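Local coordinates for protein transcriptional regulator, TetR family (Agrobacterium tumefaciens, PDB 2G7S) that probably binds operator DNA as a dimer through a helix-turn-helix domain and regulates transcription, perhaps in response to a small ligand, as TetR-family regulators do, at residues 72-77 / 85-90; 80-85 / 146-151; 100-105 / 171-176; 107-112 / 122-127; 162-167 / 183-188. All blocks are in the same frame, centred on the assembly; numbering follows the deposited sequence.

Contact 1: 72-77 / 85-90; sequences AELEKN and LRAYIG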
# COMPACT_ATOMS: atom_id res chain seq x y z
N ALA A 72 -12.79 19.03 -2.30
CA ALA A 72 -13.65 20.05 -2.85
C ALA A 72 -13.36 21.44 -2.28
O ALA A 72 -13.41 22.46 -3.03
CB ALA A 72 -15.09 19.74 -2.60
N GLU A 73 -13.09 21.51 -0.98
CA GLU A 73 -12.77 22.78 -0.31
C GLU A 73 -11.46 23.29 -0.87
O GLU A 73 -11.32 24.55 -1.09
CB GLU A 73 -12.77 22.60 1.22
CG GLU A 73 -12.31 23.85 1.97
CD GLU A 73 -13.40 24.45 2.79
OE1 GLU A 73 -13.42 24.15 4.02
OE2 GLU A 73 -14.24 25.22 2.24
N LEU A 74 -10.49 22.41 -1.15
CA LEU A 74 -9.24 22.86 -1.80
C LEU A 74 -9.51 23.45 -3.13
O LEU A 74 -9.00 24.58 -3.46
CB LEU A 74 -8.29 21.69 -2.11
CG LEU A 74 -7.74 21.02 -0.85
CD1 LEU A 74 -6.74 19.89 -1.18
CD2 LEU A 74 -7.11 22.05 0.15
N GLU A 75 -10.31 22.75 -3.92
CA GLU A 75 -10.66 23.18 -5.23
C GLU A 75 -11.38 24.52 -5.18
O GLU A 75 -11.11 25.45 -5.97
CB GLU A 75 -11.53 22.10 -5.93
CG GLU A 75 -11.76 22.31 -7.36
CD GLU A 75 -12.68 21.27 -7.90
OE1 GLU A 75 -12.67 20.08 -7.41
OE2 GLU A 75 -13.41 21.62 -8.85
N LYS A 76 -12.30 24.70 -4.24
CA LYS A 76 -13.02 25.97 -4.10
C LYS A 76 -12.10 27.16 -3.77
O LYS A 76 -12.29 28.24 -4.34
CB LYS A 76 -13.97 25.87 -2.95
CG LYS A 76 -14.91 27.06 -2.85
CD LYS A 76 -15.88 26.96 -1.64
CE LYS A 76 -15.18 27.30 -0.37
NZ LYS A 76 -16.06 27.08 0.76
N ASN A 77 -11.21 26.98 -2.77
CA ASN A 77 -10.44 28.06 -2.15
C ASN A 77 -9.21 28.44 -3.00
O ASN A 77 -8.77 29.59 -2.98
CB ASN A 77 -9.99 27.67 -0.74
CG ASN A 77 -11.13 27.70 0.23
OD1 ASN A 77 -12.08 28.46 0.02
ND2 ASN A 77 -11.07 26.89 1.29
N LEU A 85 -3.00 20.66 -6.24
CA LEU A 85 -2.26 19.42 -5.99
C LEU A 85 -1.26 19.64 -4.83
O LEU A 85 -1.10 18.72 -3.98
CB LEU A 85 -1.50 18.96 -7.22
CG LEU A 85 -2.39 18.72 -8.42
CD1 LEU A 85 -1.48 18.47 -9.63
CD2 LEU A 85 -3.26 17.48 -8.14
N ARG A 86 -0.62 20.80 -4.78
CA ARG A 86 0.36 21.01 -3.71
C ARG A 86 -0.36 21.03 -2.35
O ARG A 86 0.16 20.51 -1.32
CB ARG A 86 1.04 22.39 -3.89
CG ARG A 86 2.32 22.55 -2.98
CD ARG A 86 2.88 24.02 -2.98
NE ARG A 86 2.96 24.52 -4.35
CZ ARG A 86 3.91 24.19 -5.20
NH1 ARG A 86 4.93 23.41 -4.78
NH2 ARG A 86 3.89 24.63 -6.49
N ALA A 87 -1.57 21.61 -2.30
CA ALA A 87 -2.30 21.66 -1.03
C ALA A 87 -2.78 20.27 -0.62
O ALA A 87 -2.85 19.96 0.58
CB ALA A 87 -3.52 22.62 -1.13
N TYR A 88 -3.11 19.43 -1.59
CA TYR A 88 -3.50 18.03 -1.28
C TYR A 88 -2.31 17.28 -0.66
O TYR A 88 -2.48 16.55 0.36
CB TYR A 88 -4.02 17.41 -2.60
CG TYR A 88 -4.21 15.92 -2.53
CD1 TYR A 88 -5.26 15.35 -1.87
CD2 TYR A 88 -3.31 15.08 -3.13
CE1 TYR A 88 -5.40 13.91 -1.82
CE2 TYR A 88 -3.45 13.71 -3.08
CZ TYR A 88 -4.46 13.13 -2.44
OH TYR A 88 -4.61 11.75 -2.42
N ILE A 89 -1.12 17.43 -1.23
CA ILE A 89 0.07 16.85 -0.64
C ILE A 89 0.26 17.35 0.79
O ILE A 89 0.64 16.58 1.70
CB ILE A 89 1.32 17.13 -1.51
CG1 ILE A 89 1.20 16.33 -2.81
CG2 ILE A 89 2.67 16.82 -0.76
CD1 ILE A 89 2.34 16.56 -3.74
N GLY A 90 0.06 18.65 0.98
CA GLY A 90 0.21 19.24 2.34
C GLY A 90 -0.80 18.69 3.33
O GLY A 90 -0.47 18.48 4.54
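Between the long helix 52-77 and helix 81-98, two consecutive helices of the all-alpha TetR fold joined by a short turn, Leu74 meets Ala87 and Tyr88 through its two methyl branches. The CA atoms of Leu74 and Ala87 are the nearest pair across the segments, at 7.1 Å. Leu74 turns CG away from its own carbonyl carbon and beside the backbone N (chi1 -66°), with its CB directed at the other helix, and this brings the fork against the Ala87-Tyr88 side of helix 81-98. One tine, CD2, rests on Ala87 CB at 3.9 Å. The other, CD1, lies over the start of Tyr88, 3.7 Å from Tyr88 N and 3.9 Å from Tyr88 CB. The tyrosine ring itself leads away from Leu74, toward Phe161 and Val165 of helix 154-173 and the ring of Trp92, which it meets edge-to-face. Within helix 52-77, Lys76 NZ and Glu73 OE2 form a salt bridge of 3.0 Å, well clear of the apolar patch. Glu75 OE1 accepts a hydrogen bond from Trp134 NE1 of helix 118-144. Only 111 Å² is buried in all, and the side-chain contacts across the segments are apolar. The chemistry therefore implies a small, single-leucine junction held by van der Waals contact, without the directional restraint that a polar bond would add.

Contact 2: 80-85 / 146-151; sequences DPLEQL and GRLVLT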
# COMPACT_ATOMS: atom_id res chain seq x y z
N ASP A 80 -5.31 28.00 -8.63
CA ASP A 80 -4.38 27.40 -9.55
C ASP A 80 -4.37 25.87 -9.38
O ASP A 80 -4.15 25.37 -8.28
CB ASP A 80 -3.03 28.02 -9.21
CG ASP A 80 -1.86 27.52 -10.02
OD1 ASP A 80 -1.87 26.46 -10.56
OD2 ASP A 80 -0.77 28.21 -9.98
N PRO A 81 -4.62 25.10 -10.44
CA PRO A 81 -4.62 23.63 -10.31
C PRO A 81 -3.34 23.07 -9.70
O PRO A 81 -3.38 22.10 -8.93
CB PRO A 81 -4.77 23.15 -11.78
CG PRO A 81 -5.53 24.30 -12.47
CD PRO A 81 -4.93 25.53 -11.83
N LEU A 82 -2.19 23.65 -10.05
CA LEU A 82 -0.93 23.13 -9.49
C LEU A 82 -0.96 23.33 -7.95
O LEU A 82 -0.53 22.46 -7.18
CB LEU A 82 0.27 23.88 -10.08
CG LEU A 82 1.64 23.59 -9.42
CD1 LEU A 82 1.99 22.18 -9.76
CD2 LEU A 82 2.68 24.65 -9.91
N GLU A 83 -1.48 24.48 -7.51
CA GLU A 83 -1.54 24.74 -6.08
C GLU A 83 -2.60 23.88 -5.42
O GLU A 83 -2.46 23.58 -4.21
CB GLU A 83 -1.78 26.25 -5.85
CG GLU A 83 -0.57 27.05 -6.38
CD GLU A 83 0.74 26.71 -5.72
OE1 GLU A 83 0.75 26.42 -4.50
OE2 GLU A 83 1.76 26.68 -6.44
N GLN A 84 -3.61 23.42 -6.13
CA GLN A 84 -4.56 22.44 -5.54
C GLN A 84 -3.83 21.12 -5.28
O GLN A 84 -4.01 20.53 -4.18
CB GLN A 84 -5.73 22.20 -6.53
CG GLN A 84 -6.63 23.49 -6.65
CD GLN A 84 -7.62 23.39 -7.80
OE1 GLN A 84 -7.63 22.43 -8.59
NE2 GLN A 84 -8.47 24.39 -7.90
N LEU A 85 -3.00 20.66 -6.24
CA LEU A 85 -2.26 19.42 -5.99
C LEU A 85 -1.26 19.64 -4.83
O LEU A 85 -1.10 18.72 -3.98
CB LEU A 85 -1.50 18.96 -7.22
CG LEU A 85 -2.39 18.72 -8.42
CD1 LEU A 85 -1.48 18.47 -9.63
CD2 LEU A 85 -3.26 17.48 -8.14
N GLY A 146 -2.69 26.35 -19.03
CA GLY A 146 -1.24 26.48 -19.32
C GLY A 146 -0.36 26.49 -18.04
O GLY A 146 0.78 27.05 -18.08
N ARG A 147 -0.85 25.86 -16.96
CA ARG A 147 -0.12 25.82 -15.67
C ARG A 147 0.75 24.56 -15.43
O ARG A 147 1.54 24.56 -14.45
CB ARG A 147 -1.06 25.95 -14.45
CG ARG A 147 -1.84 27.30 -14.35
CD ARG A 147 -0.93 28.49 -13.91
NE ARG A 147 -1.66 29.50 -13.15
CZ ARG A 147 -1.06 30.43 -12.43
NH1 ARG A 147 0.26 30.46 -12.38
NH2 ARG A 147 -1.77 31.34 -11.75
N LEU A 148 0.53 23.52 -16.26
CA LEU A 148 1.20 22.21 -16.13
C LEU A 148 1.58 21.72 -17.44
O LEU A 148 0.92 22.08 -18.46
CB LEU A 148 0.19 21.08 -15.61
CG LEU A 148 -0.50 21.39 -14.31
CD1 LEU A 148 -1.43 20.35 -13.72
CD2 LEU A 148 0.60 21.67 -13.26
N VAL A 149 2.58 20.82 -17.45
CA VAL A 149 3.03 20.16 -18.68
C VAL A 149 3.09 18.65 -18.41
O VAL A 149 3.73 18.23 -17.43
CB VAL A 149 4.43 20.70 -19.12
CG1 VAL A 149 5.12 19.81 -20.14
CG2 VAL A 149 4.28 22.13 -19.64
N LEU A 150 2.44 17.85 -19.25
CA LEU A 150 2.33 16.39 -19.00
C LEU A 150 2.81 15.59 -20.16
O LEU A 150 2.60 15.97 -21.35
CB LEU A 150 0.87 15.96 -18.74
CG LEU A 150 0.18 16.63 -17.55
CD1 LEU A 150 -1.26 16.10 -17.51
CD2 LEU A 150 0.90 16.36 -16.28
N THR A 151 3.44 14.46 -19.84
CA THR A 151 3.68 13.39 -20.82
C THR A 151 2.55 12.36 -20.62
O THR A 151 2.36 11.90 -19.50
CB THR A 151 5.04 12.77 -20.53
OG1 THR A 151 6.05 13.77 -20.82
CG2 THR A 151 5.27 11.53 -21.37
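Asp80 OD1 accepts a hydrogen bond from Leu82 N, 2.9 Å away, while the other oxygen of the same carboxylate, OD2, meets the guanidinium of Arg147. The first bond is the capping bond of Asp80, the N-cap residue of helix 81-98 in the C-terminal domain of this TetR-family fold. It is bent, with an N-H...acceptor angle of 136°, and the donor comes in on the anti side of OD1, tilted out of the carboxylate plane. Asp80 CG stands opposite the backbone N (chi1 179°), a setting that lets one carboxylate serve both the helix end and the arginine. OD2 lies over the centre of one guanidinium face, 3.3 Å from Arg147 CZ and 3.4 Å from Arg147 NH1. Carboxylate and guanidinium planes are stacked, 21° apart. Because OD2 lies well out of the guanidinium plane, no arginine N-H points at it and the salt bridge is one of charges alone. Arg147 is modelled in two conformers and this geometry belongs to one of them, so its persistence is doubtful. The arginine chain bends at chi2 and chi3, and its CG passes Pro81 CD at 4.4 Å. Just before it, Gly146, the first residue past helix 118-144 to leave helical angles, closes that helix with a Schellman motif. Beneath the charged pair lies a buried apolar layer, which Leu189 and Ile192 of helix 180-192 extend. There Leu148 CD2 meets both the methyl CD1 (3.8 Å) and the methylene CB (3.9 Å) of Leu82.

Contact 3: 100-105 / 171-176; sequences THPFCV and SARAHG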
# COMPACT_ATOMS: atom_id res chain seq x y z
N THR A 100 -2.66 10.70 14.25
CA THR A 100 -3.90 10.09 14.72
C THR A 100 -4.44 9.13 13.63
O THR A 100 -4.73 7.93 13.91
CB THR A 100 -4.87 11.23 15.14
OG1 THR A 100 -4.40 11.80 16.37
CG2 THR A 100 -6.32 10.74 15.28
N HIS A 101 -4.49 9.64 12.38
CA HIS A 101 -4.97 9.00 11.14
C HIS A 101 -3.91 9.20 9.99
O HIS A 101 -4.15 9.87 9.01
CB HIS A 101 -6.28 9.69 10.71
CG HIS A 101 -7.47 9.40 11.61
ND1 HIS A 101 -8.74 9.86 11.31
CD2 HIS A 101 -7.61 8.61 12.71
CE1 HIS A 101 -9.59 9.44 12.24
NE2 HIS A 101 -8.93 8.70 13.11
N PRO A 102 -2.69 8.64 10.14
CA PRO A 102 -1.59 8.85 9.22
C PRO A 102 -1.64 7.93 8.00
O PRO A 102 -0.63 7.75 7.34
CB PRO A 102 -0.35 8.51 10.08
CG PRO A 102 -0.88 7.33 10.92
CD PRO A 102 -2.29 7.78 11.30
N PHE A 103 -2.80 7.37 7.68
CA PHE A 103 -2.91 6.49 6.51
C PHE A 103 -4.35 6.63 6.01
O PHE A 103 -5.27 6.78 6.84
CB PHE A 103 -2.61 5.03 6.88
CG PHE A 103 -1.88 4.23 5.79
CD1 PHE A 103 -0.53 4.02 5.84
CD2 PHE A 103 -2.59 3.68 4.75
CE1 PHE A 103 0.14 3.28 4.88
CE2 PHE A 103 -1.93 2.91 3.80
CZ PHE A 103 -0.59 2.73 3.84
N CYS A 104 -4.55 6.53 4.72
CA CYS A 104 -5.88 6.55 4.14
C CYS A 104 -6.59 5.20 4.44
O CYS A 104 -6.04 4.13 4.18
CB CYS A 104 -5.71 6.76 2.64
SG CYS A 104 -7.32 6.51 1.75
N VAL A 105 -7.80 5.26 5.00
CA VAL A 105 -8.58 4.05 5.28
C VAL A 105 -8.73 3.21 4.04
O VAL A 105 -8.65 1.97 4.10
CB VAL A 105 -10.01 4.55 5.73
CG1 VAL A 105 -11.02 3.39 5.73
CG2 VAL A 105 -9.96 5.25 7.10
N SER A 171 5.67 3.96 2.51
CA SER A 171 7.09 4.13 2.92
C SER A 171 7.20 4.93 4.21
O SER A 171 8.06 4.60 5.03
CB SER A 171 7.93 4.79 1.82
OG SER A 171 8.17 3.78 0.81
N ALA A 172 6.33 5.94 4.41
CA ALA A 172 6.42 6.73 5.68
C ALA A 172 6.11 5.80 6.87
O ALA A 172 6.78 5.89 7.92
CB ALA A 172 5.47 7.89 5.61
N ARG A 173 5.11 4.94 6.70
CA ARG A 173 4.73 3.98 7.79
C ARG A 173 5.89 2.94 8.00
O ARG A 173 6.16 2.52 9.14
CB ARG A 173 3.37 3.32 7.43
CG ARG A 173 3.08 2.11 8.38
CD ARG A 173 1.58 1.80 8.31
NE ARG A 173 0.88 2.82 9.10
CZ ARG A 173 -0.44 2.79 9.42
NH1 ARG A 173 -1.21 1.78 8.93
NH2 ARG A 173 -0.99 3.71 10.20
N ALA A 174 6.54 2.51 6.90
CA ALA A 174 7.63 1.48 6.97
C ALA A 174 8.97 2.06 7.42
O ALA A 174 9.18 2.33 8.58
CB ALA A 174 7.80 0.83 5.60
N HIS A 175 9.94 2.18 6.53
CA HIS A 175 11.30 2.44 7.01
C HIS A 175 11.47 3.88 7.48
O HIS A 175 12.60 4.47 7.46
CB HIS A 175 12.32 1.97 6.00
CG HIS A 175 12.12 2.63 4.68
ND1 HIS A 175 10.95 2.48 3.95
CD2 HIS A 175 12.95 3.39 3.93
CE1 HIS A 175 11.06 3.18 2.83
NE2 HIS A 175 12.26 3.74 2.81
N GLY A 176 10.37 4.40 8.02
CA GLY A 176 10.40 5.48 9.02
C GLY A 176 10.20 6.84 8.46
O GLY A 176 10.56 7.08 7.28
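Arg173, the last residue of helix 154-173, is the residue of 171-176 that reaches Pro102 and Phe103. Two positions earlier, Ser171 turns its CB away from the loop 100-105 and packs on Phe128 of the second subunit. Arg173 spans the gap to the loop: CG lies opposite the backbone N (chi1 168°) and the chain bends at chi3, which lays the guanidinium beside Phe103. The side chains cross at about a right angle. Phe103 CD1 sits over one guanidinium face, offset toward its rim and 3.7 Å from Arg173 NE, while ring and guanidinium planes are tilted 30° from each other. Nearer the backbone, Arg173 CD passes Phe103 CE1 at 4.0 Å; at the far end NH2 meets Pro102 CG obliquely at 3.7 Å. Arg173 NH1 finds its hydrogen-bond partners beyond the two segments: Ile22 O of helix 6-24 and Ser111 O of the second subunit. At Ala174 the chain leaves helical geometry. His175 NE2 is then hydrogen-bonded to Glu159 OE1 of the second subunit, and Gly176, with positive phi, carries the loop on. On the facing side, His101 NE2 is hydrogen-bonded to Thr19 OG1, so the loop too is tied to helix 6-24. One arginine thus joins three elements, the 100-105 loop, the N-terminal helix and the partner chain, where the DNA-binding and C-terminal domains of a TetR-family dimer adjoin.

Contact 4: 107-112 / 122-127; sequences ALLASE and LEVRAH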
# COMPACT_ATOMS: atom_id res chain seq x y z
N ALA A 107 -6.90 3.27 1.15
CA ALA A 107 -5.68 2.70 0.64
C ALA A 107 -5.29 1.45 1.46
O ALA A 107 -4.75 0.46 0.93
CB ALA A 107 -4.55 3.77 0.67
N LEU A 108 -5.48 1.52 2.79
CA LEU A 108 -5.12 0.40 3.63
C LEU A 108 -6.02 -0.79 3.29
O LEU A 108 -5.55 -1.92 3.13
CB LEU A 108 -5.18 0.81 5.16
CG LEU A 108 -4.19 0.01 6.10
CD1 LEU A 108 -4.09 0.68 7.46
CD2 LEU A 108 -4.39 -1.46 6.24
N LEU A 109 -7.33 -0.55 3.27
CA LEU A 109 -8.24 -1.67 2.99
C LEU A 109 -7.96 -2.25 1.59
O LEU A 109 -8.19 -3.44 1.41
CB LEU A 109 -9.69 -1.21 3.07
CG LEU A 109 -10.19 -0.96 4.50
CD1 LEU A 109 -11.54 -0.22 4.48
CD2 LEU A 109 -10.36 -2.27 5.32
N ALA A 110 -7.55 -1.41 0.64
CA ALA A 110 -7.32 -1.97 -0.69
C ALA A 110 -6.29 -3.08 -0.68
O ALA A 110 -6.36 -3.98 -1.50
CB ALA A 110 -6.87 -0.84 -1.65
N SER A 111 -5.32 -3.03 0.24
CA SER A 111 -4.29 -4.07 0.23
C SER A 111 -4.84 -5.40 0.70
O SER A 111 -4.15 -6.41 0.60
CB SER A 111 -3.16 -3.71 1.17
OG SER A 111 -3.61 -3.74 2.53
N GLU A 112 -6.05 -5.37 1.26
CA GLU A 112 -6.65 -6.62 1.81
C GLU A 112 -7.87 -7.08 1.00
O GLU A 112 -8.63 -7.96 1.46
CB GLU A 112 -7.17 -6.37 3.22
CG GLU A 112 -6.36 -5.69 4.10
CD GLU A 112 -7.02 -5.37 5.45
OE1 GLU A 112 -8.08 -4.72 5.64
OE2 GLU A 112 -6.26 -5.55 6.34
N LEU A 122 -16.72 -2.73 -2.58
CA LEU A 122 -17.38 -1.75 -3.45
C LEU A 122 -17.03 -0.33 -2.97
O LEU A 122 -16.76 0.56 -3.81
CB LEU A 122 -18.92 -1.95 -3.42
CG LEU A 122 -19.43 -3.20 -4.06
CD1 LEU A 122 -21.01 -3.23 -3.79
CD2 LEU A 122 -19.15 -3.18 -5.56
N GLU A 123 -17.12 -0.10 -1.65
CA GLU A 123 -16.84 1.24 -1.13
C GLU A 123 -15.37 1.65 -1.35
O GLU A 123 -15.07 2.81 -1.73
CB GLU A 123 -17.16 1.29 0.37
CG GLU A 123 -18.67 1.24 0.69
CD GLU A 123 -19.40 2.54 0.43
OE1 GLU A 123 -18.75 3.59 0.38
OE2 GLU A 123 -20.66 2.48 0.30
N VAL A 124 -14.49 0.70 -1.15
CA VAL A 124 -13.04 1.01 -1.31
C VAL A 124 -12.76 1.34 -2.78
O VAL A 124 -12.05 2.33 -3.08
CB VAL A 124 -12.20 -0.19 -0.85
CG1 VAL A 124 -10.72 0.01 -1.19
CG2 VAL A 124 -12.39 -0.35 0.68
N ARG A 125 -13.26 0.54 -3.70
CA ARG A 125 -12.97 0.81 -5.11
C ARG A 125 -13.58 2.12 -5.53
O ARG A 125 -12.98 2.82 -6.36
CB ARG A 125 -13.44 -0.38 -5.99
CG ARG A 125 -12.58 -1.62 -5.84
CD ARG A 125 -13.04 -2.82 -6.67
NE ARG A 125 -11.92 -3.79 -6.68
CZ ARG A 125 -12.00 -5.11 -6.89
NH1 ARG A 125 -10.91 -5.83 -6.95
NH2 ARG A 125 -13.21 -5.70 -6.91
N ALA A 126 -14.74 2.49 -4.98
CA ALA A 126 -15.38 3.75 -5.33
C ALA A 126 -14.49 4.94 -4.92
O ALA A 126 -14.46 5.98 -5.62
CB ALA A 126 -16.76 3.84 -4.69
N HIS A 127 -13.80 4.82 -3.78
CA HIS A 127 -12.90 5.91 -3.40
C HIS A 127 -11.76 6.03 -4.44
O HIS A 127 -11.38 7.12 -4.82
CB HIS A 127 -12.27 5.59 -2.07
CG HIS A 127 -11.18 6.54 -1.72
ND1 HIS A 127 -11.42 7.84 -1.32
CD2 HIS A 127 -9.82 6.39 -1.77
CE1 HIS A 127 -10.26 8.44 -1.11
NE2 HIS A 127 -9.27 7.59 -1.40
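Val124 presses both of its methyls against Leu109 and Ala110, joining the short helix 105-110 to the long helix 118-144 within the TetR-type C-terminal domain. This is the tight part, and the CA atoms of Ala110 and Val124 come within 6.5 Å. The valine has CG1 opposite its backbone N (chi1 172°) and CG2 opposite its carbonyl carbon, which spreads the two methyls over successive residues of the short helix. Val124 CG2 takes Leu109, touching CB at 3.7 Å and CD1 at 3.9 Å. The rest of the pairing is looser. The Ala107 methyl points away and stays 6.4 Å from 122-127, while the His127 side chain stops 5.2 Å from 107-112. Around the long helix the surface opens: Leu122 is exposed and Glu123 partly so, neither touching the short helix, and Glu123 makes a long, weak ion pair with Arg64. The short helix is covered by other parts of the protein: Leu109 also packs on Val60 and Tyr26, and Ala110 on Leu170 of the second subunit. Arg125 likewise reaches across the dimer, donating from NH1 to Arg173 O of that subunit. All three touching residues are buried, and their side chains meet through apolar atoms alone. The other methyl, Val124 CG1, completes the fit by lying 3.9 Å from Ala110 N and 4.0 Å from Ala110 CB.

Contact 5: 162-167 / 183-188; sequences MATVHG and AITRPM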
# COMPACT_ATOMS: atom_id res chain seq x y z
N MSE A 162 -1.76 9.22 -7.86
CA MSE A 162 -2.47 8.53 -6.77
C MSE A 162 -1.64 7.36 -6.28
O MSE A 162 -1.52 7.15 -5.04
CB MSE A 162 -3.85 8.02 -7.30
CG MSE A 162 -4.61 7.30 -6.17
SE MSE A 162 -6.48 7.00 -6.62
CE MSE A 162 -6.19 5.67 -8.03
N ALA A 163 -1.03 6.57 -7.17
CA ALA A 163 -0.23 5.43 -6.76
C ALA A 163 1.00 5.92 -5.96
O ALA A 163 1.45 5.28 -5.00
CB ALA A 163 0.21 4.62 -7.96
N THR A 164 1.58 7.04 -6.40
CA THR A 164 2.76 7.59 -5.68
C THR A 164 2.36 8.01 -4.28
O THR A 164 3.12 7.75 -3.33
CB THR A 164 3.33 8.78 -6.48
OG1 THR A 164 3.65 8.30 -7.84
CG2 THR A 164 4.60 9.26 -5.84
N VAL A 165 1.21 8.65 -4.11
CA VAL A 165 0.71 9.05 -2.79
C VAL A 165 0.53 7.79 -1.92
O VAL A 165 0.95 7.81 -0.74
CB VAL A 165 -0.61 9.86 -2.96
CG1 VAL A 165 -1.40 9.96 -1.72
CG2 VAL A 165 -0.31 11.28 -3.54
N HIS A 166 -0.16 6.78 -2.46
CA HIS A 166 -0.41 5.60 -1.63
C HIS A 166 0.92 4.88 -1.31
O HIS A 166 1.10 4.38 -0.17
CB HIS A 166 -1.33 4.68 -2.36
CG HIS A 166 -2.71 5.25 -2.47
ND1 HIS A 166 -3.60 4.81 -3.43
CD2 HIS A 166 -3.36 6.18 -1.74
CE1 HIS A 166 -4.76 5.47 -3.28
NE2 HIS A 166 -4.64 6.32 -2.26
N GLY A 167 1.86 4.85 -2.27
CA GLY A 167 3.11 4.20 -2.00
C GLY A 167 3.92 5.03 -1.01
O GLY A 167 4.75 4.46 -0.25
N ALA A 183 9.12 13.83 0.26
CA ALA A 183 10.30 13.54 -0.57
C ALA A 183 9.94 12.66 -1.75
O ALA A 183 10.63 12.69 -2.81
CB ALA A 183 11.35 12.83 0.26
N ILE A 184 8.89 11.86 -1.61
CA ILE A 184 8.50 10.98 -2.71
C ILE A 184 7.48 11.68 -3.63
O ILE A 184 7.57 11.47 -4.89
CB ILE A 184 7.90 9.67 -2.16
CG1 ILE A 184 9.04 8.86 -1.54
CG2 ILE A 184 7.15 8.87 -3.22
CD1 ILE A 184 8.54 7.73 -0.67
N THR A 185 6.52 12.43 -3.07
CA THR A 185 5.44 12.93 -3.89
C THR A 185 5.74 14.29 -4.55
O THR A 185 5.20 14.57 -5.64
CB THR A 185 4.16 13.10 -3.08
OG1 THR A 185 4.40 13.93 -1.93
CG2 THR A 185 3.59 11.75 -2.62
N ARG A 186 6.58 15.10 -3.91
CA ARG A 186 6.73 16.48 -4.39
C ARG A 186 7.53 16.56 -5.71
O ARG A 186 7.33 17.48 -6.51
CB ARG A 186 7.28 17.38 -3.27
CG ARG A 186 6.15 17.57 -2.22
CD ARG A 186 6.71 18.33 -1.00
NE ARG A 186 5.65 18.61 -0.03
CZ ARG A 186 4.77 19.57 -0.22
NH1 ARG A 186 4.81 20.34 -1.35
NH2 ARG A 186 3.81 19.80 0.71
N PRO A 187 8.54 15.70 -5.92
CA PRO A 187 9.27 15.85 -7.21
C PRO A 187 8.37 15.80 -8.45
O PRO A 187 8.62 16.51 -9.42
CB PRO A 187 10.34 14.75 -7.15
CG PRO A 187 10.64 14.65 -5.64
CD PRO A 187 9.23 14.77 -5.00
N MSE A 188 7.28 15.01 -8.41
CA MSE A 188 6.38 14.96 -9.58
C MSE A 188 5.78 16.32 -9.81
O MSE A 188 5.71 16.82 -10.96
CB MSE A 188 5.26 13.92 -9.44
CG MSE A 188 4.30 13.99 -10.68
SE MSE A 188 3.09 12.53 -10.75
CE MSE A 188 1.75 13.35 -12.03
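Thr164 directs its CB at helix 180-192 and meets Ile184, and at CB the side chain splits into two branches with different tasks. The hydroxyl branch, OG1, lies beside the threonine's own backbone N (chi1 -57°) and turns back to Ile160 O, one turn earlier, with which it is hydrogen-bonded. That setting puts the methyl branch, CG2, opposite the backbone N, and CG2 does the touching. Its closest partner is Ile184 CG2 at 3.7 Å, and Ile184 O lies next at 3.8 Å. Beside this pair, Thr185 repeats the division of labour: its OG1 bonds to Phe181 O, and its CG2 reaches the other helix, 4.0 Å from Val165 CA and 4.0 Å from Val165 CG2. Because Val165 aims its CB away, it is met on its flank, the helix surface itself forming part of the seat. The short axes approach to 9.1 Å with N-to-C directions 161° apart, an antiparallel pairing. Pro187, which has no amide hydrogen to give, lies at a kink in the second helix. All four touching residues are buried. Ile184 also packs on Ala163 of the second subunit, and Ala163 on Ile184 of that subunit. This reciprocal packing of two antiparallel helices on their counterparts is consistent with the four-helix dimer interface known from TetR-family regulators.

Overall arrangement
Contacts 1 and 2 share Leu85 and helix 81-98, with centres 12 Å apart, and lie toward the end of the C-terminal domain remote from contact 4, whose centre is about 22 Å from that of contact 1 and about 27 Å from that of contact 2. Contact 5 touches contact 1 through Ile89 against Thr185 and Arg186, and shares helix 154-173 with contact 3. Contacts 3 and 4 also touch, through Leu108. Along the chain, contacts 1 and 2, 2 and 3, and 3 and 5 interleave, while contact 4 falls between the segments of both 2 and 3. Contacts 3, 4 and 5 all reach the second subunit, so continuous packing runs from the far domain end to the dimer interface.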